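Group II chitinase (Ostrinia furnacalis, PDB 6JAV) probably hydrolyses internal glycosidic bonds of chitin, this chain being a glycoside hydrolase family 18 catalytic domain of a much longer insect chitinase. Local coordinates at residues A[123-128]-A[150-155]. Numbering follows the deposited sequence. Where two conformers were deposited one is given.
Sequences LDLDWE and DLVHEL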
loop_
_atom_site.group_PDB
_atom_site.type_symbol
_atom_site.label_atom_id
_atom_site.label_comp_id
_atom_site.label_asym_id
_atom_site.label_seq_id
_atom_site.Cartn_x
_atom_site.Cartn_y
_atom_site.Cartn_z
ATOM N N LEU A 123 -12.927 3.371 -8.453
ATOM C CA LEU A 123 -11.908 2.458 -8.938
ATOM C C LEU A 123 -10.553 2.982 -8.480
ATOM O O LEU A 123 -10.297 4.188 -8.553
ATOM C CB LEU A 123 -11.930 2.451 -10.475
ATOM C CG LEU A 123 -10.930 1.509 -11.151
ATOM C CD1 LEU A 123 -11.204 0.066 -10.832
ATOM C CD2 LEU A 123 -10.996 1.717 -12.683
ATOM N N ASP A 124 -9.699 2.087 -7.993
ATOM C CA ASP A 124 -8.316 2.417 -7.650
ATOM C C ASP A 124 -7.418 1.618 -8.595
ATOM O O ASP A 124 -7.571 0.398 -8.722
ATOM C CB ASP A 124 -8.071 1.971 -6.197
ATOM C CG ASP A 124 -6.711 2.361 -5.661
ATOM O OD1 ASP A 124 -6.350 3.567 -5.637
ATOM O OD2 ASP A 124 -5.985 1.465 -5.204
ATOM N N LEU A 125 -6.504 2.295 -9.278
ATOM C CA LEU A 125 -5.610 1.648 -10.236
ATOM C C LEU A 125 -4.309 1.286 -9.536
ATOM O O LEU A 125 -3.646 2.164 -8.968
ATOM C CB LEU A 125 -5.307 2.611 -11.388
ATOM C CG LEU A 125 -6.545 2.997 -12.177
ATOM C CD1 LEU A 125 -6.210 4.165 -13.106
ATOM C CD2 LEU A 125 -7.010 1.789 -12.969
ATOM N N ASP A 126 -3.914 0.012 -9.610
ATOM C CA ASP A 126 -2.756 -0.505 -8.883
ATOM C C ASP A 126 -1.830 -1.284 -9.812
ATOM O O ASP A 126 -1.353 -2.370 -9.474
ATOM C CB ASP A 126 -3.168 -1.414 -7.714
ATOM C CG ASP A 126 -3.911 -0.672 -6.622
ATOM O OD1 ASP A 126 -4.949 -0.059 -6.934
ATOM O OD2 ASP A 126 -3.495 -0.711 -5.446
ATOM N N TRP A 127 -1.557 -0.741 -11.003
ATOM C CA TRP A 127 -0.608 -1.374 -11.919
ATOM C C TRP A 127 0.803 -1.080 -11.403
ATOM O O TRP A 127 1.187 0.090 -11.251
ATOM C CB TRP A 127 -0.798 -0.777 -13.313
ATOM C CG TRP A 127 0.184 -1.290 -14.360
ATOM C CD1 TRP A 127 0.997 -2.386 -14.292
ATOM C CD2 TRP A 127 0.387 -0.710 -15.647
ATOM N NE1 TRP A 127 1.734 -2.512 -15.483
ATOM C CE2 TRP A 127 1.377 -1.480 -16.313
ATOM C CE3 TRP A 127 -0.155 0.403 -16.294
ATOM C CZ2 TRP A 127 1.821 -1.166 -17.607
ATOM C CZ3 TRP A 127 0.267 0.701 -17.580
ATOM C CH2 TRP A 127 1.255 -0.075 -18.217
ATOM N N GLU A 128 1.589 -2.131 -11.141
ATOM C CA GLU A 128 2.944 -1.985 -10.577
ATOM C C GLU A 128 3.972 -2.467 -11.608
ATOM O O GLU A 128 4.400 -3.618 -11.564
ATOM C CB GLU A 128 3.043 -2.762 -9.236
ATOM C CG GLU A 128 1.998 -2.239 -8.226
ATOM C CD GLU A 128 2.113 -2.803 -6.820
ATOM O OE1 GLU A 128 3.068 -3.514 -6.513
ATOM O OE2 GLU A 128 1.221 -2.474 -5.998
ATOM N N ASP A 150 -3.708 8.350 -20.666
ATOM C CA ASP A 150 -4.942 8.361 -21.444
ATOM C C ASP A 150 -5.991 7.443 -20.831
ATOM O O ASP A 150 -7.184 7.779 -20.834
ATOM C CB ASP A 150 -4.678 7.980 -22.903
ATOM C CG ASP A 150 -3.964 9.096 -23.672
ATOM O OD1 ASP A 150 -4.049 10.277 -23.257
ATOM O OD2 ASP A 150 -3.313 8.785 -24.691
ATOM N N LEU A 151 -5.564 6.288 -20.288
ATOM C CA LEU A 151 -6.506 5.434 -19.555
ATOM C C LEU A 151 -7.130 6.193 -18.379
ATOM O O LEU A 151 -8.352 6.150 -18.161
ATOM C CB LEU A 151 -5.812 4.159 -19.063
ATOM C CG LEU A 151 -6.776 3.197 -18.321
ATOM C CD1 LEU A 151 -7.680 2.487 -19.313
ATOM C CD2 LEU A 151 -5.997 2.196 -17.495
ATOM N N VAL A 152 -6.302 6.910 -17.620
ATOM C CA VAL A 152 -6.810 7.702 -16.502
ATOM C C VAL A 152 -7.792 8.765 -16.983
ATOM O O VAL A 152 -8.860 8.950 -16.380
ATOM C CB VAL A 152 -5.639 8.298 -15.711
ATOM C CG1 VAL A 152 -6.134 9.319 -14.696
ATOM C CG2 VAL A 152 -4.946 7.184 -14.935
ATOM N N HIS A 153 -7.469 9.450 -18.093
ATOM C CA HIS A 153 -8.406 10.433 -18.613
ATOM C C HIS A 153 -9.727 9.778 -19.016
ATOM O O HIS A 153 -10.811 10.280 -18.685
ATOM C CB HIS A 153 -7.824 11.169 -19.808
ATOM C CG HIS A 153 -8.893 11.939 -20.506
ATOM N ND1 HIS A 153 -9.369 11.594 -21.752
ATOM C CD2 HIS A 153 -9.702 12.928 -20.050
ATOM C CE1 HIS A 153 -10.385 12.387 -22.061
ATOM N NE2 HIS A 153 -10.594 13.214 -21.051
ATOM N N GLU A 154 -9.651 8.650 -19.725
ATOM C CA GLU A 154 -10.870 8.033 -20.245
ATOM C C GLU A 154 -11.730 7.477 -19.121
ATOM O O GLU A 154 -12.969 7.550 -19.178
ATOM C CB GLU A 154 -10.498 6.973 -21.280
ATOM C CG GLU A 154 -9.882 7.655 -22.522
ATOM C CD GLU A 154 -8.885 6.831 -23.303
ATOM O OE1 GLU A 154 -8.879 5.586 -23.166
ATOM O OE2 GLU A 154 -8.106 7.447 -24.075
ATOM N N LEU A 155 -11.092 6.944 -18.074
ATOM C CA LEU A 155 -11.858 6.529 -16.896
ATOM C C LEU A 155 -12.482 7.728 -16.194
ATOM O O LEU A 155 -13.652 7.685 -15.800
ATOM C CB LEU A 155 -10.946 5.780 -15.922
ATOM C CG LEU A 155 -10.590 4.353 -16.328
ATOM C CD1 LEU A 155 -9.409 3.835 -15.503
ATOM C CD2 LEU A 155 -11.808 3.421 -16.166
#
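L125 and L155 meet tip to tip: L125 CD1 and CD2 each lie 4.0 Å from L155 CD1, the middle of a purely apolar seam between strand 123-126 and helix 150-155. The same L155 CD1 touches L123 CD2 at 3.9 Å, the two side chains crossing at about a right angle, so one helix methyl is shared by two strand residues. L125 CD1 also meets V152 CG2, 3.7 Å away and the shortest approach between the two segments. V152 has CG1 anti to its backbone N (chi1 170°), which leaves CG2, the branch that meets L125, anti to the carbonyl carbon. Beyond these close methyl contacts the packing thins: L151 points toward the strand, but its CD2 stays 4.7 Å from L125 CD2, and D150, H153 and E154 lie on the helix's outer, more solvent-accessible side. The strand's opposite face is polar, with D124 OD1 hydrogen-bonded to S167 OG and OD2 to Y12 OH inside the barrel. D124, D126 and E128 belong to the DxxDxDxE signature, which carries the catalytic acid in family 18 relatives. Strand and helix run nearly antiparallel, at 174°, as expected for the first half of a beta-alpha-beta unit in this TIM barrel. Strands 78-84 and 165-170 pair in parallel with strand 122-126 on its two sides, while helices 101-118 and 183-189 flank helix 143-159 and L166 packs against L123, V152 and L155.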